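Local structure of glutamate--tRNA ligase (Elizabethkingia anophelis, 6B1Z) at residues A[138-143]-A[173-178]; A[111-116]-A[196-201]; A[136-139]-A[145-148]; A[184-189]-A[231-236]; A[209-214]-A[236-241]. The protein attaches glutamate to its cognate tRNA in an ATP-dependent reaction, as a class I aminoacyl-tRNA synthetase. All coordinates share one frame; numbering follows the deposited sequence.

From the N terminus, strand 112-115 opens contact 2, which closes only at 196-201, where the third strand of its sheet begins. Within that long loop, contacts 3 and 1 start from the same stretch: contact 3 closes quickly at 145-148, contact 1 later at 173-178, beyond strand 168-171. Contacts 1 and 3 share Tyr138 and Asn139, and the Arg143-Asp198 salt bridge joins contact 1 to contact 2. Contact 4 starts at 184-189 before contact 2 has closed and ends at 231-236, so the two cross. Contact 5 opens at 209-214, crosses contact 4 in turn and shares Met236 with it. Helix 236-246 thereby joins hairpin, sheet and helix 210-220.

Contact 1: A[138-143]-A[173-178]; sequences YNYETR and MPLDRI
An Asx motif at Asn139, whose OD1 accepts the backbone N of Thr142, shapes the turn from which Tyr140 and Arg143 reach Met173 and Leu175. Two different contacts follow, one to a backbone carbonyl and one between side chains. Arg143 NH2 donates to Met173 O at 3.0 Å with an N-H...O angle of 159°; it lies in the carbonyl plane, on a lone pair, while the oxygen sits at the edge of the guanidinium. A bend at chi3 (75°) turns the end of the arginine to this carbonyl, and Tyr140 CA covers part of one guanidinium face. Beside this polar grip, Leu175 CD1 stands over the centre of the Tyr140 ring, 3.8 Å from the centroid, in a CH-pi contact. Its CD2 branch meets Tyr140 OH at 3.6 Å, and Leu175 CB packs on CE2. Arg143 NE is salt-bridged to Asp198 OD2, so the guanidinium links three loop segments. Arg143 touches Tyr113 of strand 112-115, and Met173 packs on Leu238 and Leu241 of helix 236-246.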
# COMPACT_ATOMS: atom_id res chain seq x y z
N TYR A 138 -4.35 -7.36 33.68
CA TYR A 138 -5.31 -6.74 34.58
C TYR A 138 -6.67 -7.34 34.26
O TYR A 138 -7.25 -7.04 33.21
CB TYR A 138 -5.30 -5.23 34.37
CG TYR A 138 -5.65 -4.38 35.59
CD1 TYR A 138 -6.86 -4.54 36.26
CD2 TYR A 138 -4.78 -3.38 36.04
CE1 TYR A 138 -7.19 -3.75 37.36
CE2 TYR A 138 -5.10 -2.58 37.13
CZ TYR A 138 -6.30 -2.78 37.80
OH TYR A 138 -6.60 -1.99 38.88
N ASN A 139 -7.18 -8.22 35.12
CA ASN A 139 -8.34 -9.04 34.74
C ASN A 139 -9.08 -9.47 36.00
O ASN A 139 -8.79 -9.00 37.11
CB ASN A 139 -7.90 -10.23 33.89
CG ASN A 139 -6.96 -11.18 34.64
OD1 ASN A 139 -6.76 -11.06 35.85
ND2 ASN A 139 -6.39 -12.14 33.91
N TYR A 140 -10.03 -10.39 35.84
CA TYR A 140 -10.81 -10.85 36.99
C TYR A 140 -9.91 -11.41 38.09
O TYR A 140 -10.16 -11.19 39.28
CB TYR A 140 -11.83 -11.90 36.55
CG TYR A 140 -12.81 -12.24 37.64
CD1 TYR A 140 -12.47 -13.15 38.64
CD2 TYR A 140 -14.07 -11.64 37.69
CE1 TYR A 140 -13.34 -13.46 39.64
CE2 TYR A 140 -14.95 -11.94 38.71
CZ TYR A 140 -14.58 -12.86 39.67
OH TYR A 140 -15.45 -13.19 40.70
N GLU A 141 -8.84 -12.12 37.71
CA GLU A 141 -7.96 -12.77 38.67
C GLU A 141 -7.13 -11.79 39.49
O GLU A 141 -6.82 -12.07 40.65
CB GLU A 141 -7.02 -13.72 37.94
CG GLU A 141 -7.69 -14.98 37.41
CD GLU A 141 -6.71 -15.87 36.66
OE1 GLU A 141 -5.78 -15.34 36.01
OE2 GLU A 141 -6.88 -17.11 36.73
N THR A 142 -6.73 -10.66 38.89
CA THR A 142 -5.80 -9.74 39.53
C THR A 142 -6.46 -8.47 40.04
O THR A 142 -5.83 -7.74 40.82
CB THR A 142 -4.66 -9.35 38.57
OG1 THR A 142 -5.19 -8.73 37.39
CG2 THR A 142 -3.83 -10.57 38.15
N ARG A 143 -7.69 -8.16 39.62
CA ARG A 143 -8.19 -6.83 39.94
C ARG A 143 -8.37 -6.64 41.44
O ARG A 143 -8.22 -5.52 41.95
CB ARG A 143 -9.49 -6.53 39.18
CG ARG A 143 -10.70 -7.29 39.66
CD ARG A 143 -11.97 -6.74 38.99
NE ARG A 143 -12.12 -7.14 37.60
CZ ARG A 143 -13.14 -7.86 37.14
NH1 ARG A 143 -14.10 -8.27 37.97
NH2 ARG A 143 -13.21 -8.16 35.84
N MET A 173 -14.46 -7.03 32.93
CA MET A 173 -14.71 -8.25 32.19
C MET A 173 -15.60 -9.18 33.01
O MET A 173 -15.30 -9.44 34.18
CB MET A 173 -13.42 -8.99 31.85
CG MET A 173 -12.93 -8.77 30.46
SD MET A 173 -14.08 -9.38 29.21
CE MET A 173 -13.47 -8.32 27.88
N PRO A 174 -16.70 -9.68 32.43
CA PRO A 174 -17.55 -10.65 33.14
C PRO A 174 -16.77 -11.89 33.56
O PRO A 174 -15.79 -12.29 32.93
CB PRO A 174 -18.62 -11.01 32.10
CG PRO A 174 -18.68 -9.83 31.18
CD PRO A 174 -17.28 -9.25 31.14
N LEU A 175 -17.24 -12.50 34.65
CA LEU A 175 -16.73 -13.80 35.11
C LEU A 175 -17.27 -14.94 34.24
O LEU A 175 -18.48 -15.13 34.13
CB LEU A 175 -17.12 -14.01 36.58
CG LEU A 175 -16.75 -15.37 37.19
CD1 LEU A 175 -15.25 -15.60 37.12
CD2 LEU A 175 -17.24 -15.49 38.62
N ASP A 176 -16.35 -15.70 33.63
CA ASP A 176 -16.67 -17.00 33.03
C ASP A 176 -17.91 -16.95 32.14
O ASP A 176 -18.89 -17.68 32.32
CB ASP A 176 -16.82 -18.05 34.14
CG ASP A 176 -16.92 -19.48 33.61
OD1 ASP A 176 -16.59 -19.71 32.44
OD2 ASP A 176 -17.37 -20.38 34.37
N ARG A 177 -17.87 -16.05 31.16
CA ARG A 177 -18.97 -15.88 30.23
C ARG A 177 -18.48 -16.24 28.83
O ARG A 177 -17.39 -15.82 28.43
CB ARG A 177 -19.49 -14.44 30.29
CG ARG A 177 -20.69 -14.21 29.39
CD ARG A 177 -21.25 -12.79 29.56
NE ARG A 177 -22.13 -12.50 28.44
CZ ARG A 177 -22.64 -11.29 28.20
NH1 ARG A 177 -22.40 -10.29 29.04
NH2 ARG A 177 -23.41 -11.09 27.13
N ILE A 178 -19.29 -17.02 28.11
CA ILE A 178 -18.96 -17.39 26.73
C ILE A 178 -19.57 -16.36 25.79
O ILE A 178 -20.79 -16.14 25.80
CB ILE A 178 -19.48 -18.80 26.41
CG1 ILE A 178 -18.80 -19.81 27.32
CG2 ILE A 178 -19.22 -19.12 24.94
CD1 ILE A 178 -19.39 -21.19 27.23

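Contact 2: A[111-116]-A[196-201]; sequences YAYLAF and LDDKVL
Tyr113 and Asp198 meet through one short hydrogen bond, in which Tyr113 OH donates to Asp198 OD2 at 2.7 Å. The hydroxyl comes to the anti side of that oxygen and stands 25° out of the carboxylate plane, the ring and carboxylate planes being turned 83° apart. With chi1 at 67°, the tyrosine places CG between its own backbone N and carbonyl carbon, and from there the ring reaches across to the loop before strand 200-202. Van der Waals contact adds a little: Tyr113 OH lies 3.4 Å from Asp198 CB, and Tyr113 CE2 lies 3.5 Å from Asp198 OD2. Besides its salt bridge to Arg143, the carboxylate accepts Met173 N at OD1. A buried carboxylate held by a hydroxyl, an arginine and an amide would probably be stabilised as the anion. Asp198 centres an inverse gamma turn leading into the three-stranded antiparallel sheet 112-115, 168-171, 200-202, consistent with the insertion that class I synthetases carry in their Rossmann-type catalytic domain.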
# COMPACT_ATOMS: atom_id res chain seq x y z
N TYR A 111 -20.37 -2.47 33.97
CA TYR A 111 -19.34 -2.86 33.03
C TYR A 111 -18.11 -1.97 33.08
O TYR A 111 -17.19 -2.18 32.28
CB TYR A 111 -19.90 -2.85 31.60
CG TYR A 111 -20.81 -4.00 31.26
CD1 TYR A 111 -22.19 -3.84 31.27
CD2 TYR A 111 -20.29 -5.25 30.92
CE1 TYR A 111 -23.03 -4.90 30.94
CE2 TYR A 111 -21.12 -6.31 30.60
CZ TYR A 111 -22.49 -6.12 30.60
OH TYR A 111 -23.32 -7.17 30.28
N ALA A 112 -18.06 -1.01 34.00
CA ALA A 112 -16.92 -0.11 34.10
C ALA A 112 -16.60 0.20 35.56
O ALA A 112 -17.49 0.21 36.42
CB ALA A 112 -17.17 1.21 33.33
N TYR A 113 -15.32 0.47 35.82
CA TYR A 113 -14.89 0.82 37.17
C TYR A 113 -13.68 1.74 37.08
O TYR A 113 -13.07 1.90 36.02
CB TYR A 113 -14.61 -0.44 38.00
CG TYR A 113 -13.44 -1.31 37.58
CD1 TYR A 113 -12.18 -1.13 38.16
CD2 TYR A 113 -13.58 -2.35 36.66
CE1 TYR A 113 -11.11 -1.94 37.83
CE2 TYR A 113 -12.49 -3.18 36.32
CZ TYR A 113 -11.27 -2.95 36.92
OH TYR A 113 -10.20 -3.74 36.60
N LEU A 114 -13.34 2.36 38.21
CA LEU A 114 -12.24 3.31 38.29
C LEU A 114 -10.98 2.62 38.81
O LEU A 114 -11.05 1.80 39.73
CB LEU A 114 -12.59 4.48 39.22
CG LEU A 114 -13.99 5.09 39.09
CD1 LEU A 114 -14.14 6.24 40.08
CD2 LEU A 114 -14.25 5.54 37.67
N ALA A 115 -9.83 2.94 38.21
CA ALA A 115 -8.58 2.31 38.62
C ALA A 115 -7.52 3.37 38.84
O ALA A 115 -7.34 4.26 38.00
CB ALA A 115 -8.11 1.27 37.58
N PHE A 116 -6.81 3.27 39.96
CA PHE A 116 -5.90 4.30 40.44
C PHE A 116 -4.44 3.89 40.36
O PHE A 116 -3.57 4.66 40.80
CB PHE A 116 -6.24 4.68 41.89
CG PHE A 116 -7.64 5.22 42.08
CD1 PHE A 116 -8.68 4.39 42.47
CD2 PHE A 116 -7.91 6.56 41.85
CE1 PHE A 116 -9.96 4.89 42.63
CE2 PHE A 116 -9.19 7.08 42.02
CZ PHE A 116 -10.22 6.24 42.41
N LEU A 196 -9.81 -12.77 28.74
CA LEU A 196 -9.77 -11.37 28.33
C LEU A 196 -9.46 -10.47 29.52
O LEU A 196 -9.56 -10.87 30.68
CB LEU A 196 -11.10 -10.98 27.68
CG LEU A 196 -11.56 -11.87 26.53
CD1 LEU A 196 -12.94 -11.44 26.04
CD2 LEU A 196 -10.53 -11.87 25.38
N ASP A 197 -9.08 -9.22 29.23
CA ASP A 197 -8.58 -8.29 30.24
C ASP A 197 -9.53 -7.12 30.44
O ASP A 197 -10.36 -6.81 29.57
CB ASP A 197 -7.21 -7.74 29.85
CG ASP A 197 -6.20 -8.83 29.57
OD1 ASP A 197 -6.39 -9.95 30.07
OD2 ASP A 197 -5.21 -8.56 28.85
N ASP A 198 -9.37 -6.46 31.59
CA ASP A 198 -10.14 -5.27 31.96
C ASP A 198 -9.52 -4.04 31.27
O ASP A 198 -8.87 -3.20 31.90
CB ASP A 198 -10.12 -5.06 33.47
CG ASP A 198 -10.87 -6.13 34.27
OD1 ASP A 198 -11.59 -6.97 33.68
OD2 ASP A 198 -10.72 -6.11 35.51
N LYS A 199 -9.73 -3.94 29.95
CA LYS A 199 -9.01 -2.95 29.17
C LYS A 199 -9.39 -1.53 29.59
O LYS A 199 -10.53 -1.25 29.96
CB LYS A 199 -9.27 -3.13 27.67
CG LYS A 199 -8.64 -4.41 27.09
CD LYS A 199 -8.06 -4.18 25.67
CE LYS A 199 -7.19 -5.37 25.22
NZ LYS A 199 -7.79 -6.12 24.07
N VAL A 200 -8.41 -0.63 29.48
CA VAL A 200 -8.67 0.78 29.75
C VAL A 200 -9.57 1.35 28.67
O VAL A 200 -9.30 1.20 27.47
CB VAL A 200 -7.36 1.57 29.83
CG1 VAL A 200 -7.66 3.07 29.98
CG2 VAL A 200 -6.49 1.08 30.98
N LEU A 201 -10.64 2.01 29.11
CA LEU A 201 -11.60 2.68 28.24
C LEU A 201 -11.39 4.18 28.19
O LEU A 201 -11.61 4.77 27.13
CB LEU A 201 -13.04 2.43 28.71
CG LEU A 201 -13.43 0.96 28.80
CD1 LEU A 201 -14.85 0.83 29.32
CD2 LEU A 201 -13.29 0.32 27.42

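Contact 3: A[136-139]-A[145-148]; sequences FAYN and RLRN
Leu146 comes towards Tyr138 and Phe136 from the opposite direction and uses a single methyl, CD1, for both. Against Tyr138 this carbon lies over one ring face, offset toward the rim, 3.6 Å from the centroid and 16° off the ring normal, in a CH-pi contact whose nearest ring atom is CE2 at 3.5 Å. Against Phe136 the same methyl is at the ring edge, with CZ 3.7 Å away. The Phe136 ring has the backbone N of Tyr138 over one face. With CG roughly anti to the backbone N (chi1 -150°), the Tyr138 ring runs along Leu146 and its hydroxyl reaches Asn148. There Asn148 ND2 donates to Tyr138 OH at 3.0 Å; the two side chains run antiparallel alongside one another, and the oxygen lies close to the amide plane. The bond is nearly straight, at 163°. Asn148 also forms an Asx turn, its OD1 accepting from the backbone N of Ile150 and from Ser151 N, while ND2 reaches Arg143 O as well. Tyr138 OH has a second partner in Asp117 OD1, its ring makes a cation-pi contact with Arg170, and Asp117 OD2 takes the backbone N of Arg147. A backbone hydrogen bond from Phe116 N to Arg147 O lays this loop beside the end of strand 112-115, and helix 119-131 packs on Phe136 and Leu146 through Ile125.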
# COMPACT_ATOMS: atom_id res chain seq x y z
N PHE A 136 1.65 -10.57 33.20
CA PHE A 136 0.56 -9.93 33.92
C PHE A 136 -0.55 -9.49 32.98
O PHE A 136 -0.29 -8.96 31.89
CB PHE A 136 1.09 -8.72 34.70
CG PHE A 136 0.01 -7.81 35.21
CD1 PHE A 136 -0.81 -8.21 36.25
CD2 PHE A 136 -0.20 -6.56 34.64
CE1 PHE A 136 -1.82 -7.39 36.72
CE2 PHE A 136 -1.20 -5.74 35.10
CZ PHE A 136 -2.01 -6.16 36.15
N ALA A 137 -1.79 -9.72 33.41
CA ALA A 137 -2.98 -9.16 32.79
C ALA A 137 -3.87 -8.59 33.88
O ALA A 137 -4.10 -9.25 34.90
CB ALA A 137 -3.76 -10.21 31.98
N TYR A 138 -4.35 -7.36 33.68
CA TYR A 138 -5.31 -6.74 34.58
C TYR A 138 -6.67 -7.34 34.26
O TYR A 138 -7.25 -7.04 33.21
CB TYR A 138 -5.30 -5.23 34.37
CG TYR A 138 -5.65 -4.38 35.59
CD1 TYR A 138 -6.86 -4.54 36.26
CD2 TYR A 138 -4.78 -3.38 36.04
CE1 TYR A 138 -7.19 -3.75 37.36
CE2 TYR A 138 -5.10 -2.58 37.13
CZ TYR A 138 -6.30 -2.78 37.80
OH TYR A 138 -6.60 -1.99 38.88
N ASN A 139 -7.18 -8.22 35.12
CA ASN A 139 -8.34 -9.04 34.74
C ASN A 139 -9.08 -9.47 36.00
O ASN A 139 -8.79 -9.00 37.11
CB ASN A 139 -7.90 -10.23 33.89
CG ASN A 139 -6.96 -11.18 34.64
OD1 ASN A 139 -6.76 -11.06 35.85
ND2 ASN A 139 -6.39 -12.14 33.91
N ARG A 145 -6.43 -7.44 43.90
CA ARG A 145 -5.23 -7.09 44.65
C ARG A 145 -4.55 -5.84 44.12
O ARG A 145 -3.45 -5.51 44.56
CB ARG A 145 -4.25 -8.26 44.69
CG ARG A 145 -3.66 -8.72 43.37
CD ARG A 145 -2.77 -9.93 43.67
NE ARG A 145 -2.50 -10.79 42.53
CZ ARG A 145 -1.28 -11.08 42.08
NH1 ARG A 145 -0.21 -10.57 42.69
NH2 ARG A 145 -1.13 -11.89 41.04
N LEU A 146 -5.20 -5.12 43.21
CA LEU A 146 -4.69 -3.84 42.73
C LEU A 146 -5.51 -2.72 43.38
O LEU A 146 -6.18 -2.94 44.39
CB LEU A 146 -4.71 -3.86 41.20
CG LEU A 146 -3.63 -4.81 40.66
CD1 LEU A 146 -3.85 -5.15 39.19
CD2 LEU A 146 -2.23 -4.23 40.88
N ARG A 147 -5.44 -1.51 42.82
CA ARG A 147 -6.01 -0.33 43.47
C ARG A 147 -7.09 0.26 42.57
O ARG A 147 -6.79 1.05 41.66
CB ARG A 147 -4.92 0.69 43.80
CG ARG A 147 -4.00 0.22 44.95
CD ARG A 147 -2.87 1.21 45.31
NE ARG A 147 -3.36 2.58 45.50
CZ ARG A 147 -4.01 3.00 46.58
NH1 ARG A 147 -4.26 2.17 47.58
NH2 ARG A 147 -4.41 4.27 46.65
N ASN A 148 -8.34 -0.10 42.83
CA ASN A 148 -9.44 0.30 41.95
C ASN A 148 -10.73 0.32 42.78
O ASN A 148 -10.73 -0.04 43.95
CB ASN A 148 -9.52 -0.64 40.75
CG ASN A 148 -9.66 -2.09 41.17
OD1 ASN A 148 -10.66 -2.46 41.78
ND2 ASN A 148 -8.66 -2.91 40.86

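Contact 4: A[184-189]-A[231-236]; sequences IIRGKF and EWLPSM
Over one face of the Arg186 guanidinium sits Leu233 CD2, 3.6 Å above the plane and close to its centre, with NH1 its nearest nitrogen at 3.7 Å. The Phe189 ring is met obliquely at CZ, by Leu233 CD1 at 3.8 Å and by Met236 SD at 4.1 Å, the latter a Met-aromatic contact. Leu233 therefore splits its two methyls between a charged flat group and an aromatic one. Bends at chi2 and chi3, both near -70°, fold Arg186 back so that its flat face comes over the leucine; its NH1 is salt-bridged to Glu230, which would help to hold the group there. Residues 184-186 form the turn of the antiparallel hairpin 178-183/187-192, Asp183 OD1 accepting the backbone N of Ile185 and Arg186. Ile184 O ligates a magnesium ion. Across from the hairpin, Leu233 lies just before helix 236-246, and Met236, extended beyond CG, reaches from its first turn. Strand 252-256 borders both, since Leu233 and Met236 also touch His255.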
# COMPACT_ATOMS: atom_id res chain seq x y z
N ILE A 184 -17.66 -11.77 9.29
CA ILE A 184 -17.96 -12.00 7.88
C ILE A 184 -16.85 -12.82 7.22
O ILE A 184 -17.13 -13.69 6.39
CB ILE A 184 -18.19 -10.66 7.16
CG1 ILE A 184 -19.53 -10.06 7.59
CG2 ILE A 184 -18.14 -10.84 5.63
CD1 ILE A 184 -19.70 -8.58 7.15
N ILE A 185 -15.59 -12.55 7.56
CA ILE A 185 -14.47 -13.28 6.97
C ILE A 185 -14.19 -14.57 7.73
O ILE A 185 -14.02 -15.64 7.13
CB ILE A 185 -13.19 -12.41 6.95
CG1 ILE A 185 -13.44 -11.04 6.30
CG2 ILE A 185 -12.05 -13.17 6.26
CD1 ILE A 185 -13.57 -11.09 4.83
N ARG A 186 -14.10 -14.47 9.05
CA ARG A 186 -13.57 -15.56 9.86
C ARG A 186 -14.63 -16.54 10.34
O ARG A 186 -14.27 -17.61 10.86
CB ARG A 186 -12.81 -14.99 11.07
CG ARG A 186 -11.56 -14.18 10.68
CD ARG A 186 -10.46 -15.06 10.14
NE ARG A 186 -9.84 -15.88 11.18
CZ ARG A 186 -8.70 -15.57 11.79
NH1 ARG A 186 -8.03 -14.48 11.43
NH2 ARG A 186 -8.21 -16.37 12.73
N GLY A 187 -15.91 -16.22 10.18
CA GLY A 187 -16.98 -17.13 10.60
C GLY A 187 -17.30 -17.03 12.08
O GLY A 187 -17.00 -16.04 12.76
N LYS A 188 -17.93 -18.09 12.58
CA LYS A 188 -18.38 -18.15 13.97
C LYS A 188 -17.29 -18.73 14.85
O LYS A 188 -16.63 -19.71 14.49
CB LYS A 188 -19.64 -19.00 14.10
CG LYS A 188 -20.88 -18.39 13.43
CD LYS A 188 -22.03 -19.37 13.45
CE LYS A 188 -23.28 -18.75 12.86
NZ LYS A 188 -24.42 -19.71 12.99
N PHE A 189 -17.12 -18.12 16.02
CA PHE A 189 -16.19 -18.63 17.02
C PHE A 189 -16.64 -18.09 18.37
O PHE A 189 -17.39 -17.12 18.45
CB PHE A 189 -14.74 -18.24 16.70
CG PHE A 189 -14.49 -16.76 16.70
CD1 PHE A 189 -14.81 -15.99 15.60
CD2 PHE A 189 -13.91 -16.15 17.80
CE1 PHE A 189 -14.57 -14.62 15.61
CE2 PHE A 189 -13.66 -14.79 17.82
CZ PHE A 189 -13.99 -14.01 16.71
N GLU A 231 -5.38 -7.81 13.36
CA GLU A 231 -4.77 -7.34 14.60
C GLU A 231 -5.82 -6.94 15.63
O GLU A 231 -5.54 -6.98 16.84
CB GLU A 231 -3.80 -6.17 14.34
CG GLU A 231 -4.43 -4.81 14.00
CD GLU A 231 -4.65 -4.61 12.51
OE1 GLU A 231 -4.52 -5.60 11.75
OE2 GLU A 231 -4.94 -3.45 12.09
N TRP A 232 -7.02 -6.58 15.17
CA TRP A 232 -8.13 -6.22 16.03
C TRP A 232 -8.98 -7.40 16.47
O TRP A 232 -9.84 -7.24 17.35
CB TRP A 232 -9.06 -5.22 15.33
CG TRP A 232 -8.48 -3.87 15.16
CD1 TRP A 232 -7.93 -3.35 14.03
CD2 TRP A 232 -8.42 -2.84 16.16
NE1 TRP A 232 -7.52 -2.06 14.26
CE2 TRP A 232 -7.80 -1.72 15.55
CE3 TRP A 232 -8.82 -2.75 17.49
CZ2 TRP A 232 -7.58 -0.53 16.24
CZ3 TRP A 232 -8.60 -1.56 18.18
CH2 TRP A 232 -7.98 -0.47 17.54
N LEU A 233 -8.80 -8.58 15.86
CA LEU A 233 -9.69 -9.69 16.17
C LEU A 233 -9.68 -10.10 17.64
O LEU A 233 -10.76 -10.42 18.17
CB LEU A 233 -9.36 -10.89 15.27
CG LEU A 233 -10.37 -12.04 15.28
CD1 LEU A 233 -11.75 -11.57 14.82
CD2 LEU A 233 -9.86 -13.16 14.38
N PRO A 234 -8.56 -10.10 18.37
CA PRO A 234 -8.63 -10.47 19.79
C PRO A 234 -9.44 -9.49 20.63
O PRO A 234 -9.82 -9.85 21.76
CB PRO A 234 -7.16 -10.51 20.23
CG PRO A 234 -6.41 -10.78 18.94
CD PRO A 234 -7.16 -9.98 17.92
N SER A 235 -9.71 -8.28 20.13
CA SER A 235 -10.51 -7.28 20.82
C SER A 235 -11.98 -7.29 20.43
O SER A 235 -12.76 -6.49 20.96
CB SER A 235 -9.93 -5.88 20.54
OG SER A 235 -8.60 -5.81 21.00
N MET A 236 -12.37 -8.15 19.49
CA MET A 236 -13.75 -8.14 19.01
C MET A 236 -14.74 -8.46 20.13
O MET A 236 -15.81 -7.85 20.21
CB MET A 236 -13.90 -9.12 17.85
CG MET A 236 -15.27 -9.07 17.21
SD MET A 236 -15.39 -10.26 15.85
CE MET A 236 -17.14 -10.17 15.50

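Contact 5: A[209-214]-A[236-241]; sequences TYHFAN and MALHVL. With FMT (formic acid), chain N.
His211, on helix 210-220, reaches helix 236-246 with its imidazole. CB comes first, 4.0 Å from His239 NE2, and chi1 of -65°, which sets CG anti to the carbonyl carbon, directs the ring to its partners; CG lies 3.9 Å from Leu238 CD2. That methyl stands over one face of the His211 ring, offset toward the rim, as a CH-pi contact. ND1 then meets His239 NE2 at 2.9 Å in a nearly straight hydrogen bond (167°) that could be donated from either side. The two rings come rim to rim, neither over the face of the other, with planes 44° apart. Beyond ND1, CE1 passes 3.8 Å from His239 NE2 and is also close to Ser235, and at the tip NE2 lies against Lys199. His239 ND1 is hydrogen-bonded to Arg228 NH2. A turn further along the helix, Asn214 ND2 donates to O2 of a formic acid at 3.2 Å; Asn214 OD1 holds Arg49 and Gln92. The formate, probably from the crystallisation liquor, may mark a spot that accepts a carboxylate, consistent with the amino-acid pocket expected in this catalytic domain. Although the geometry of the histidine pair allows either ring to donate, the Arg228 bond to His239 ND1 would favour a proton on His239 NE2, and so an acceptor at His211 ND1.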
# COMPACT_ATOMS: atom_id res chain seq x y z
N THR A 209 -9.64 5.63 25.09
CA THR A 209 -8.77 4.82 24.26
C THR A 209 -9.48 4.48 22.95
O THR A 209 -10.70 4.67 22.82
CB THR A 209 -8.38 3.53 24.98
OG1 THR A 209 -9.57 2.75 25.19
CG2 THR A 209 -7.72 3.86 26.33
N TYR A 210 -8.72 3.94 21.99
CA TYR A 210 -9.29 3.58 20.69
C TYR A 210 -10.48 2.66 20.84
O TYR A 210 -11.46 2.76 20.09
CB TYR A 210 -8.25 2.89 19.80
CG TYR A 210 -7.06 3.72 19.34
CD1 TYR A 210 -7.15 5.10 19.18
CD2 TYR A 210 -5.85 3.10 19.06
CE1 TYR A 210 -6.05 5.84 18.75
CE2 TYR A 210 -4.76 3.82 18.63
CZ TYR A 210 -4.86 5.18 18.48
OH TYR A 210 -3.76 5.89 18.05
N HIS A 211 -10.41 1.71 21.79
CA HIS A 211 -11.49 0.74 21.94
C HIS A 211 -12.83 1.43 22.18
O HIS A 211 -13.83 1.11 21.53
CB HIS A 211 -11.18 -0.20 23.10
CG HIS A 211 -9.98 -1.07 22.88
ND1 HIS A 211 -9.93 -2.03 21.90
CD2 HIS A 211 -8.79 -1.12 23.53
CE1 HIS A 211 -8.75 -2.64 21.95
NE2 HIS A 211 -8.05 -2.11 22.93
N PHE A 212 -12.86 2.36 23.14
CA PHE A 212 -14.10 3.03 23.52
C PHE A 212 -14.48 4.11 22.50
O PHE A 212 -15.64 4.21 22.12
CB PHE A 212 -13.92 3.62 24.92
CG PHE A 212 -15.21 4.03 25.62
CD1 PHE A 212 -16.41 3.34 25.43
CD2 PHE A 212 -15.19 5.09 26.51
CE1 PHE A 212 -17.57 3.72 26.12
CE2 PHE A 212 -16.35 5.49 27.20
CZ PHE A 212 -17.53 4.80 27.00
N ALA A 213 -13.49 4.91 22.06
CA ALA A 213 -13.76 5.93 21.05
C ALA A 213 -14.36 5.32 19.79
O ALA A 213 -15.29 5.89 19.19
CB ALA A 213 -12.48 6.69 20.71
N ASN A 214 -13.86 4.15 19.36
CA ASN A 214 -14.34 3.60 18.10
C ASN A 214 -15.75 3.05 18.23
O ASN A 214 -16.54 3.20 17.29
CB ASN A 214 -13.37 2.54 17.57
CG ASN A 214 -12.17 3.15 16.89
OD1 ASN A 214 -12.22 4.31 16.46
ND2 ASN A 214 -11.09 2.39 16.79
N MET A 236 -12.37 -8.15 19.49
CA MET A 236 -13.75 -8.14 19.01
C MET A 236 -14.74 -8.46 20.13
O MET A 236 -15.81 -7.85 20.21
CB MET A 236 -13.90 -9.12 17.85
CG MET A 236 -15.27 -9.07 17.21
SD MET A 236 -15.39 -10.26 15.85
CE MET A 236 -17.14 -10.17 15.50
N ALA A 237 -14.41 -9.42 21.01
CA ALA A 237 -15.31 -9.74 22.11
C ALA A 237 -15.52 -8.52 23.01
O ALA A 237 -16.66 -8.21 23.38
CB ALA A 237 -14.75 -10.92 22.92
N LEU A 238 -14.44 -7.81 23.35
CA LEU A 238 -14.58 -6.57 24.11
C LEU A 238 -15.50 -5.60 23.40
O LEU A 238 -16.37 -4.97 24.03
CB LEU A 238 -13.20 -5.93 24.31
CG LEU A 238 -13.24 -4.51 24.91
CD1 LEU A 238 -13.78 -4.53 26.35
CD2 LEU A 238 -11.85 -3.91 24.85
N HIS A 239 -15.32 -5.42 22.10
CA HIS A 239 -16.12 -4.43 21.39
C HIS A 239 -17.59 -4.79 21.41
O HIS A 239 -18.45 -3.92 21.65
CB HIS A 239 -15.60 -4.27 19.96
CG HIS A 239 -14.19 -3.80 19.92
ND1 HIS A 239 -13.35 -4.01 18.84
CD2 HIS A 239 -13.45 -3.16 20.86
CE1 HIS A 239 -12.16 -3.49 19.11
NE2 HIS A 239 -12.20 -2.95 20.32
N VAL A 240 -17.91 -6.06 21.18
CA VAL A 240 -19.30 -6.51 21.24
C VAL A 240 -19.87 -6.29 22.64
O VAL A 240 -21.00 -5.83 22.80
CB VAL A 240 -19.40 -7.97 20.77
CG1 VAL A 240 -20.76 -8.59 21.13
CG2 VAL A 240 -19.15 -8.03 19.27
N LEU A 241 -19.06 -6.55 23.68
CA LEU A 241 -19.52 -6.32 25.05
C LEU A 241 -19.72 -4.84 25.34
O LEU A 241 -20.61 -4.48 26.13
CB LEU A 241 -18.53 -6.94 26.05
CG LEU A 241 -18.61 -8.45 26.16
CD1 LEU A 241 -17.34 -8.96 26.88
CD2 LEU A 241 -19.87 -8.83 26.94
C FMT N . -6.99 2.86 15.49
O1 FMT N . -6.15 3.72 15.74
O2 FMT N . -8.21 3.05 15.51